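Local coordinates for Dot/Icm T4SS effector (Legionella pneumophila, PDB 6VVC), which is a Dot/Icm-secreted effector kinase, activated by host inositol hexakisphosphate, that probably transfers phosphate to targets inside the infected cell, at residues M14-K19 with M58-M63; N35-I40 with A49-N54; N45-V50 with L62-H67. One frame throughout, in Å; residues are numbered along the deposited sequence.

In the fold
All three contacts involve one small antiparallel sheet near the N-terminus, on the same side of the chain's centre. Contact 2 pairs strand 38-43 with strand 46-53, contact 3 pairs strand 46-53 with strand 56-65, and contact 1 lays the short helix 16-21 against strand 56-65. Centre to centre, contact 1 lies about 12 Å from contact 2 and about 11 Å from contact 3, while contacts 2 and 3 are about 15 Å apart. Contacts 2 and 3 share Ala49 and Val50; contacts 1 and 3 share Leu62 and Met63. In contact 3, the side chain of Trp64 comes within about 4 Å, between nearest atoms, of a bound 1,2-ethanediol, probably from the crystallisation liquor.

Contact 1 of 3, residues M14-K19 with M58-M63; sequences MPKINK and MDYVLM
Ile17 and Tyr60 form the heart of this contact, the isoleucine meeting the phenol ring obliquely at CD2 and CE2. Ile17 CB comes within 3.7 Å of Tyr60 CD2. Because CG1 of Ile17 stands anti to its own backbone N (chi1 -168°) and the chain runs on extended, the methyl CD1 reaches past the ring to the strand backbone, 3.7 Å from Asp59 N. Tyr60 in turn holds its CG between its backbone N and carbonyl carbon (chi1 65°), a rotamer that directs the ring toward the helix. Lys16 supplies the third element: its extended aliphatic chain crosses the phenol end at about a right angle, with CB and CD each 3.8 Å from Tyr60 OH. The lysine amine continues beyond the ring to a weak hydrogen bond with the hydroxyl of Tyr48. Lys132 on helix 114-133 makes a cation-pi contact with Tyr60, a hydrogen bond to Tyr60 O and a salt bridge to Asp59. The two segments thus meet by van der Waals contact alone, around one tyrosine at the protein surface, while the polar partners named, Lys132 and Tyr48, lie outside them.

Contact 2 of 3, residues N35-I40 with A49-N54; sequences NKEFKI and AVRFEN
Glu37 and Arg51 are joined by a salt bridge, with Arg51 NH2 3.1 Å from Glu37 OE2. The side chains run side by side in the same direction, but their carboxylate and guanidinium planes are turned 59° apart, and the donor meets OE2 from above the carboxylate plane; NE adds a weak, longer bond to the same oxygen. Phe38 packs over one face of the guanidinium, its CE1 3.8 Å from Arg51 CZ. Lys39 and Phe52 make the apolar counterpart on the other face of the sheet, where CB of the lysine lies 3.7 Å from Phe52 CE1; CG and CD also lie close to CE1 of the ring, the side chains meeting at a slant.

Backbone pairing sets these side chains in place. Lys39 and Val50 form a hydrogen-bonded antiparallel pair, with Lys39 N 2.9 Å from Val50 O and Val50 N 2.8 Å from Lys39 O. Glu37, just before strand 38-43, accepts from Phe52 N through its O, at 2.6 Å. The intervening Phe38-Arg51 pair is non-hydrogen-bonded. Asn35 OD1 accepts weak hydrogen bonds from the backbone N of Glu37 and Phe38.

Farther out, bends at chi3 and chi4 turn the Lys39 chain away from strand 46-53, and its amine forms a salt bridge with Asp25. Arg51 NH2 has a second acidic partner in Glu126, and the guanidinium also makes a cation-pi contact with Phe129. Both residues belong to helix 114-133, which packs against Phe38 through Leu122 and Ile125 as well; strand 56-65 pairs with the far edge of strand 46-53, and strand 24-25 borders strand 38-43.

Contact 3 of 3, residues N45-V50 with L62-H67; sequences NEVYAV and LMWKSH
Val47 and Trp64 face each other as a hydrogen-bonded antiparallel pair, Val47 N donating to Trp64 O at 2.8 Å with an almost straight N-H...O angle of 175°. Val47 O also accepts from Met63 N, at 2.8 Å, and only weakly from Trp64 N. Beyond this pair, Ser66 N hydrogen-bonds to Asn45 O at 2.7 Å.

Two CH-pi contacts accompany the backbone bonds. Val47 CB lies over the face of Trp64, 3.9 Å from the centroid of its five-membered ring; CG of the tryptophan lies between its backbone N and carbonyl carbon (chi1 69°), bringing the indole alongside the valine. On the other side of the sheet, Leu62 CG lies over the Tyr48 ring, and Leu62 CD1 lies 3.5 Å from Glu46 OE2.

Met63, bent at chi3, adds apolar packing: its CE touches Val47 CG1 at 3.9 Å, and its SD approaches the methyl of Ala49. Outside the pair of strands, Tyr156 meets the Trp64 ring edge-to-face, and Arg42 hydrogen-bonds to Ser66 OG.

With Met63 and Trp64 both opposite Val47, the register shifts by one residue, as in a classic beta bulge within the antiparallel hairpin of strands 46-53 and 56-65.

Contact 1 of 3, residues M14-K19 with M58-M63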
loop_
_atom_site.group_PDB
_atom_site.type_symbol
_atom_site.label_atom_id
_atom_site.label_comp_id
_atom_site.label_asym_id
_atom_site.label_seq_id
_atom_site.Cartn_x
_atom_site.Cartn_y
_atom_site.Cartn_z
ATOM N N MET A 14 20.953 -21.226 -5.962
ATOM C CA MET A 14 19.756 -22.039 -5.789
ATOM C C MET A 14 18.515 -21.147 -5.800
ATOM O O MET A 14 18.487 -20.128 -5.096
ATOM C CB MET A 14 19.868 -22.807 -4.467
ATOM C CG MET A 14 18.593 -23.472 -3.969
ATOM S SD MET A 14 18.196 -24.988 -4.849
ATOM C CE MET A 14 19.611 -26.010 -4.435
ATOM N N PRO A 15 17.486 -21.478 -6.583
ATOM C CA PRO A 15 16.281 -20.637 -6.604
ATOM C C PRO A 15 15.711 -20.425 -5.209
ATOM O O PRO A 15 15.537 -21.369 -4.434
ATOM C CB PRO A 15 15.318 -21.420 -7.504
ATOM C CG PRO A 15 16.207 -22.185 -8.414
ATOM C CD PRO A 15 17.441 -22.529 -7.619
ATOM N N LYS A 16 15.404 -19.162 -4.898
ATOM C CA LYS A 16 15.029 -18.794 -3.538
ATOM C C LYS A 16 13.739 -19.469 -3.087
ATOM O O LYS A 16 13.574 -19.749 -1.894
ATOM C CB LYS A 16 14.890 -17.274 -3.434
ATOM C CG LYS A 16 14.651 -16.767 -2.020
ATOM C CD LYS A 16 14.707 -15.247 -1.955
ATOM C CE LYS A 16 14.655 -14.752 -0.518
ATOM N NZ LYS A 16 14.857 -13.279 -0.426
ATOM N N ILE A 17 12.812 -19.735 -4.012
ATOM C CA ILE A 17 11.520 -20.293 -3.616
ATOM C C ILE A 17 11.707 -21.624 -2.897
ATOM O O ILE A 17 10.973 -21.945 -1.954
ATOM C CB ILE A 17 10.593 -20.432 -4.839
ATOM C CG1 ILE A 17 9.161 -20.733 -4.387
ATOM C CG2 ILE A 17 11.087 -21.528 -5.772
ATOM C CD1 ILE A 17 8.126 -20.570 -5.479
ATOM N N ASN A 18 12.694 -22.417 -3.320
ATOM C CA ASN A 18 12.936 -23.699 -2.665
ATOM C C ASN A 18 13.443 -23.512 -1.241
ATOM O O ASN A 18 13.109 -24.301 -0.350
ATOM C CB ASN A 18 13.932 -24.526 -3.472
ATOM C CG ASN A 18 13.486 -24.737 -4.902
ATOM O OD1 ASN A 18 14.240 -24.478 -5.841
ATOM N ND2 ASN A 18 12.256 -25.208 -5.077
ATOM N N LYS A 19 14.260 -22.480 -1.004
ATOM C CA LYS A 19 14.733 -22.210 0.349
ATOM C C LYS A 19 13.588 -21.756 1.246
ATOM O O LYS A 19 13.522 -22.137 2.420
ATOM C CB LYS A 19 15.835 -21.153 0.315
ATOM C CG LYS A 19 17.043 -21.536 -0.528
ATOM C CD LYS A 19 17.955 -20.341 -0.769
ATOM C CE LYS A 19 19.073 -20.678 -1.745
ATOM N NZ LYS A 19 19.843 -19.469 -2.155
ATOM N N MET A 58 4.421 -22.122 -6.694
ATOM C CA MET A 58 4.313 -21.371 -7.939
ATOM C C MET A 58 4.975 -20.006 -7.874
ATOM O O MET A 58 5.572 -19.561 -8.860
ATOM C CB MET A 58 2.836 -21.184 -8.301
ATOM C CG MET A 58 2.092 -22.483 -8.502
ATOM S SD MET A 58 2.613 -23.317 -10.010
ATOM C CE MET A 58 2.473 -25.024 -9.507
ATOM N N ASP A 59 4.882 -19.336 -6.735
ATOM C CA ASP A 59 5.254 -17.935 -6.622
ATOM C C ASP A 59 5.314 -17.600 -5.142
ATOM O O ASP A 59 4.703 -18.282 -4.315
ATOM C CB ASP A 59 4.244 -17.044 -7.349
ATOM C CG ASP A 59 4.766 -15.653 -7.599
ATOM O OD1 ASP A 59 5.980 -15.419 -7.407
ATOM O OD2 ASP A 59 3.953 -14.791 -7.995
ATOM N N TYR A 60 6.060 -16.546 -4.813
ATOM C CA TYR A 60 6.176 -16.107 -3.430
ATOM C C TYR A 60 6.217 -14.587 -3.377
ATOM O O TYR A 60 6.550 -13.918 -4.358
ATOM C CB TYR A 60 7.425 -16.686 -2.741
ATOM C CG TYR A 60 8.740 -16.205 -3.313
ATOM C CD1 TYR A 60 9.335 -15.037 -2.855
ATOM C CD2 TYR A 60 9.393 -16.925 -4.304
ATOM C CE1 TYR A 60 10.536 -14.595 -3.374
ATOM C CE2 TYR A 60 10.595 -16.492 -4.828
ATOM C CZ TYR A 60 11.162 -15.326 -4.357
ATOM O OH TYR A 60 12.358 -14.890 -4.876
ATOM N N VAL A 61 5.864 -14.051 -2.212
ATOM C CA VAL A 61 5.965 -12.623 -1.939
ATOM C C VAL A 61 6.387 -12.439 -0.488
ATOM O O VAL A 61 5.868 -13.105 0.415
ATOM C CB VAL A 61 4.641 -11.884 -2.229
ATOM C CG1 VAL A 61 3.498 -12.474 -1.417
ATOM C CG2 VAL A 61 4.798 -10.396 -1.945
ATOM N N LEU A 62 7.337 -11.536 -0.270
ATOM C CA LEU A 62 7.860 -11.245 1.057
ATOM C C LEU A 62 6.959 -10.212 1.722
ATOM O O LEU A 62 6.809 -9.095 1.216
ATOM C CB LEU A 62 9.297 -10.739 0.947
ATOM C CG LEU A 62 10.138 -10.632 2.220
ATOM C CD1 LEU A 62 11.599 -10.429 1.839
ATOM C CD2 LEU A 62 9.651 -9.499 3.107
ATOM N N MET A 63 6.364 -10.579 2.856
ATOM C CA MET A 63 5.363 -9.735 3.500
ATOM C C MET A 63 5.946 -8.851 4.594
ATOM O O MET A 63 5.678 -7.644 4.616
ATOM C CB MET A 63 4.232 -10.607 4.061
ATOM C CG MET A 63 3.476 -11.375 2.984
ATOM S SD MET A 63 1.995 -12.209 3.586
ATOM C CE MET A 63 2.694 -13.287 4.833
#

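Contact 2 of 3, residues N35-I40 with A49-N54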
loop_
_atom_site.group_PDB
_atom_site.type_symbol
_atom_site.label_atom_id
_atom_site.label_comp_id
_atom_site.label_asym_id
_atom_site.label_seq_id
_atom_site.Cartn_x
_atom_site.Cartn_y
_atom_site.Cartn_z
ATOM N N ASN A 35 -7.093 -25.539 3.532
ATOM C CA ASN A 35 -6.707 -24.637 2.454
ATOM C C ASN A 35 -5.426 -25.132 1.795
ATOM O O ASN A 35 -4.474 -25.529 2.475
ATOM C CB ASN A 35 -6.511 -23.214 2.971
ATOM C CG ASN A 35 -6.101 -22.250 1.873
ATOM O OD1 ASN A 35 -4.913 -22.025 1.641
ATOM N ND2 ASN A 35 -7.085 -21.685 1.181
ATOM N N LYS A 36 -5.405 -25.103 0.461
ATOM C CA LYS A 36 -4.284 -25.637 -0.298
ATOM C C LYS A 36 -3.733 -24.664 -1.336
ATOM O O LYS A 36 -2.926 -25.077 -2.178
ATOM C CB LYS A 36 -4.684 -26.941 -1.002
ATOM C CG LYS A 36 -4.872 -28.134 -0.080
ATOM C CD LYS A 36 -5.105 -29.400 -0.891
ATOM C CE LYS A 36 -5.168 -30.635 -0.012
ATOM N NZ LYS A 36 -5.360 -31.873 -0.817
ATOM N N GLU A 37 -4.136 -23.391 -1.313
ATOM C CA GLU A 37 -3.600 -22.463 -2.300
ATOM C C GLU A 37 -2.380 -21.704 -1.790
ATOM O O GLU A 37 -1.464 -21.423 -2.569
ATOM C CB GLU A 37 -4.663 -21.459 -2.753
ATOM C CG GLU A 37 -4.191 -20.633 -3.948
ATOM C CD GLU A 37 -5.267 -19.747 -4.540
ATOM O OE1 GLU A 37 -6.381 -19.693 -3.977
ATOM O OE2 GLU A 37 -4.998 -19.103 -5.576
ATOM N N PHE A 38 -2.343 -21.360 -0.502
ATOM C CA PHE A 38 -1.232 -20.604 0.054
ATOM C C PHE A 38 -0.682 -21.288 1.296
ATOM O O PHE A 38 -1.413 -21.927 2.056
ATOM C CB PHE A 38 -1.636 -19.170 0.430
ATOM C CG PHE A 38 -2.225 -18.386 -0.701
ATOM C CD1 PHE A 38 -1.419 -17.876 -1.705
ATOM C CD2 PHE A 38 -3.588 -18.148 -0.753
ATOM C CE1 PHE A 38 -1.965 -17.149 -2.746
ATOM C CE2 PHE A 38 -4.138 -17.421 -1.788
ATOM C CZ PHE A 38 -3.327 -16.921 -2.785
ATOM N N LYS A 39 0.627 -21.145 1.480
ATOM C CA LYS A 39 1.299 -21.457 2.730
ATOM C C LYS A 39 2.147 -20.258 3.127
ATOM O O LYS A 39 2.582 -19.477 2.275
ATOM C CB LYS A 39 2.170 -22.715 2.617
ATOM C CG LYS A 39 1.366 -23.998 2.474
ATOM C CD LYS A 39 2.244 -25.239 2.559
ATOM C CE LYS A 39 2.732 -25.500 3.980
ATOM N NZ LYS A 39 1.620 -25.891 4.892
ATOM N N ILE A 40 2.374 -20.114 4.426
ATOM C CA ILE A 40 3.100 -18.978 4.982
ATOM C C ILE A 40 4.321 -19.508 5.717
ATOM O O ILE A 40 4.204 -20.404 6.563
ATOM C CB ILE A 40 2.201 -18.140 5.907
ATOM C CG1 ILE A 40 1.016 -17.594 5.105
ATOM C CG2 ILE A 40 2.988 -16.997 6.532
ATOM C CD1 ILE A 40 -0.166 -17.190 5.944
ATOM N N ALA A 49 4.494 -15.354 1.863
ATOM C CA ALA A 49 3.361 -16.132 1.379
ATOM C C ALA A 49 3.780 -16.841 0.098
ATOM O O ALA A 49 4.383 -16.222 -0.787
ATOM C CB ALA A 49 2.139 -15.251 1.121
ATOM N N VAL A 50 3.476 -18.133 0.005
ATOM C CA VAL A 50 3.805 -18.940 -1.163
ATOM C C VAL A 50 2.512 -19.473 -1.758
ATOM O O VAL A 50 1.699 -20.078 -1.049
ATOM C CB VAL A 50 4.753 -20.103 -0.816
ATOM C CG1 VAL A 50 5.025 -20.948 -2.058
ATOM C CG2 VAL A 50 6.051 -19.577 -0.231
ATOM N N ARG A 51 2.330 -19.257 -3.056
ATOM C CA ARG A 51 1.178 -19.777 -3.777
ATOM C C ARG A 51 1.488 -21.161 -4.327
ATOM O O ARG A 51 2.565 -21.395 -4.885
ATOM C CB ARG A 51 0.794 -18.829 -4.912
ATOM C CG ARG A 51 -0.233 -19.394 -5.870
ATOM C CD ARG A 51 -0.643 -18.366 -6.913
ATOM N NE ARG A 51 -2.022 -17.936 -6.704
ATOM C CZ ARG A 51 -2.419 -16.678 -6.527
ATOM N NH1 ARG A 51 -1.555 -15.670 -6.551
ATOM N NH2 ARG A 51 -3.705 -16.428 -6.341
ATOM N N PHE A 52 0.533 -22.077 -4.175
ATOM C CA PHE A 52 0.689 -23.457 -4.603
ATOM C C PHE A 52 -0.386 -23.833 -5.614
ATOM O O PHE A 52 -1.471 -23.244 -5.648
ATOM C CB PHE A 52 0.612 -24.423 -3.412
ATOM C CG PHE A 52 1.872 -24.491 -2.600
ATOM C CD1 PHE A 52 2.099 -23.596 -1.567
ATOM C CD2 PHE A 52 2.827 -25.460 -2.863
ATOM C CE1 PHE A 52 3.256 -23.663 -0.815
ATOM C CE2 PHE A 52 3.986 -25.532 -2.116
ATOM C CZ PHE A 52 4.201 -24.633 -1.091
ATOM N N GLU A 53 -0.064 -24.824 -6.443
ATOM C CA GLU A 53 -1.034 -25.430 -7.351
ATOM C C GLU A 53 -0.652 -26.896 -7.499
ATOM O O GLU A 53 0.378 -27.211 -8.101
ATOM C CB GLU A 53 -1.055 -24.725 -8.703
ATOM C CG GLU A 53 -1.905 -25.424 -9.759
ATOM C CD GLU A 53 -1.928 -24.676 -11.079
ATOM O OE1 GLU A 53 -1.281 -23.611 -11.172
ATOM O OE2 GLU A 53 -2.591 -25.155 -12.023
ATOM N N ASN A 54 -1.476 -27.786 -6.946
ATOM C CA ASN A 54 -1.216 -29.224 -6.979
ATOM C C ASN A 54 0.136 -29.551 -6.343
ATOM O O ASN A 54 0.983 -30.226 -6.931
ATOM C CB ASN A 54 -1.296 -29.764 -8.409
ATOM C CG ASN A 54 -2.719 -29.825 -8.930
ATOM O OD1 ASN A 54 -3.051 -29.201 -9.938
ATOM N ND2 ASN A 54 -3.569 -30.580 -8.243
#

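Contact 3 of 3, residues N45-V50 with L62-H67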
loop_
_atom_site.group_PDB
_atom_site.type_symbol
_atom_site.label_atom_id
_atom_site.label_comp_id
_atom_site.label_asym_id
_atom_site.label_seq_id
_atom_site.Cartn_x
_atom_site.Cartn_y
_atom_site.Cartn_z
ATOM N N ASN A 45 14.286 -15.029 9.072
ATOM C CA ASN A 45 13.683 -13.933 9.822
ATOM C C ASN A 45 12.709 -13.100 9.000
ATOM O O ASN A 45 12.289 -12.027 9.454
ATOM C CB ASN A 45 14.760 -13.012 10.410
ATOM C CG ASN A 45 15.788 -13.767 11.226
ATOM O OD1 ASN A 45 15.443 -14.559 12.102
ATOM N ND2 ASN A 45 17.064 -13.537 10.934
ATOM N N GLU A 46 12.336 -13.557 7.809
ATOM C CA GLU A 46 11.381 -12.865 6.952
ATOM C C GLU A 46 10.219 -13.799 6.653
ATOM O O GLU A 46 10.411 -15.007 6.484
ATOM C CB GLU A 46 12.053 -12.399 5.658
ATOM C CG GLU A 46 13.021 -11.243 5.873
ATOM C CD GLU A 46 13.795 -10.879 4.622
ATOM O OE1 GLU A 46 14.276 -11.798 3.925
ATOM O OE2 GLU A 46 13.919 -9.670 4.329
ATOM N N VAL A 47 9.011 -13.241 6.598
ATOM C CA VAL A 47 7.783 -14.021 6.476
ATOM C C VAL A 47 7.244 -13.866 5.060
ATOM O O VAL A 47 7.048 -12.743 4.577
ATOM C CB VAL A 47 6.741 -13.596 7.525
ATOM C CG1 VAL A 47 5.434 -14.351 7.325
ATOM C CG2 VAL A 47 7.286 -13.847 8.925
ATOM N N TYR A 48 6.999 -15.000 4.405
ATOM C CA TYR A 48 6.608 -15.061 3.008
ATOM C C TYR A 48 5.265 -15.767 2.864
ATOM O O TYR A 48 4.939 -16.677 3.632
ATOM C CB TYR A 48 7.641 -15.836 2.166
ATOM C CG TYR A 48 9.028 -15.235 2.076
ATOM C CD1 TYR A 48 9.948 -15.398 3.099
ATOM C CD2 TYR A 48 9.430 -14.540 0.943
ATOM C CE1 TYR A 48 11.222 -14.864 3.010
ATOM C CE2 TYR A 48 10.699 -14.004 0.843
ATOM C CZ TYR A 48 11.592 -14.170 1.879
ATOM O OH TYR A 48 12.857 -13.636 1.781
ATOM N N ALA A 49 4.494 -15.354 1.863
ATOM C CA ALA A 49 3.361 -16.132 1.379
ATOM C C ALA A 49 3.780 -16.841 0.098
ATOM O O ALA A 49 4.383 -16.222 -0.787
ATOM C CB ALA A 49 2.139 -15.251 1.121
ATOM N N VAL A 50 3.476 -18.133 0.005
ATOM C CA VAL A 50 3.805 -18.940 -1.163
ATOM C C VAL A 50 2.512 -19.473 -1.758
ATOM O O VAL A 50 1.699 -20.078 -1.049
ATOM C CB VAL A 50 4.753 -20.103 -0.816
ATOM C CG1 VAL A 50 5.025 -20.948 -2.058
ATOM C CG2 VAL A 50 6.051 -19.577 -0.231
ATOM N N LEU A 62 7.337 -11.536 -0.270
ATOM C CA LEU A 62 7.860 -11.245 1.057
ATOM C C LEU A 62 6.959 -10.212 1.722
ATOM O O LEU A 62 6.809 -9.095 1.216
ATOM C CB LEU A 62 9.297 -10.739 0.947
ATOM C CG LEU A 62 10.138 -10.632 2.220
ATOM C CD1 LEU A 62 11.599 -10.429 1.839
ATOM C CD2 LEU A 62 9.651 -9.499 3.107
ATOM N N MET A 63 6.364 -10.579 2.856
ATOM C CA MET A 63 5.363 -9.735 3.500
ATOM C C MET A 63 5.946 -8.851 4.594
ATOM O O MET A 63 5.678 -7.644 4.616
ATOM C CB MET A 63 4.232 -10.607 4.061
ATOM C CG MET A 63 3.476 -11.375 2.984
ATOM S SD MET A 63 1.995 -12.209 3.586
ATOM C CE MET A 63 2.694 -13.287 4.833
ATOM N N TRP A 64 6.736 -9.411 5.508
ATOM C CA TRP A 64 7.335 -8.601 6.560
ATOM C C TRP A 64 8.548 -9.320 7.136
ATOM O O TRP A 64 8.780 -10.503 6.879
ATOM C CB TRP A 64 6.323 -8.269 7.669
ATOM C CG TRP A 64 5.891 -9.429 8.530
ATOM C CD1 TRP A 64 6.594 -10.005 9.550
ATOM C CD2 TRP A 64 4.640 -10.128 8.465
ATOM N NE1 TRP A 64 5.865 -11.024 10.114
ATOM C CE2 TRP A 64 4.661 -11.120 9.466
ATOM C CE3 TRP A 64 3.507 -10.013 7.653
ATOM C CZ2 TRP A 64 3.596 -11.992 9.676
ATOM C CZ3 TRP A 64 2.449 -10.881 7.862
ATOM C CH2 TRP A 64 2.502 -11.858 8.866
ATOM N N LYS A 65 9.321 -8.573 7.920
ATOM C CA LYS A 65 10.492 -9.094 8.609
ATOM C C LYS A 65 10.161 -9.284 10.082
ATOM O O LYS A 65 9.639 -8.370 10.729
ATOM C CB LYS A 65 11.683 -8.148 8.455
ATOM C CG LYS A 65 13.001 -8.737 8.933
ATOM C CD LYS A 65 14.144 -7.747 8.771
ATOM C CE LYS A 65 15.491 -8.400 9.035
ATOM N NZ LYS A 65 16.597 -7.403 9.009
ATOM N N SER A 66 10.462 -10.468 10.604
ATOM C CA SER A 66 10.221 -10.759 12.006
ATOM C C SER A 66 11.374 -10.255 12.869
ATOM O O SER A 66 12.472 -9.965 12.387
ATOM C CB SER A 66 10.034 -12.262 12.225
ATOM O OG SER A 66 8.722 -12.667 11.878
ATOM N N HIS A 67 11.105 -10.161 14.166
ATOM C CA HIS A 67 12.093 -9.697 15.128
ATOM C C HIS A 67 13.016 -10.835 15.550
ATOM O O HIS A 67 12.629 -12.004 15.527
ATOM C CB HIS A 67 11.393 -9.100 16.349
ATOM C CG HIS A 67 12.326 -8.730 17.457
ATOM N ND1 HIS A 67 12.829 -9.656 18.347
ATOM C CD2 HIS A 67 12.844 -7.534 17.826
ATOM C CE1 HIS A 67 13.619 -9.047 19.213
ATOM N NE2 HIS A 67 13.645 -7.759 18.918
#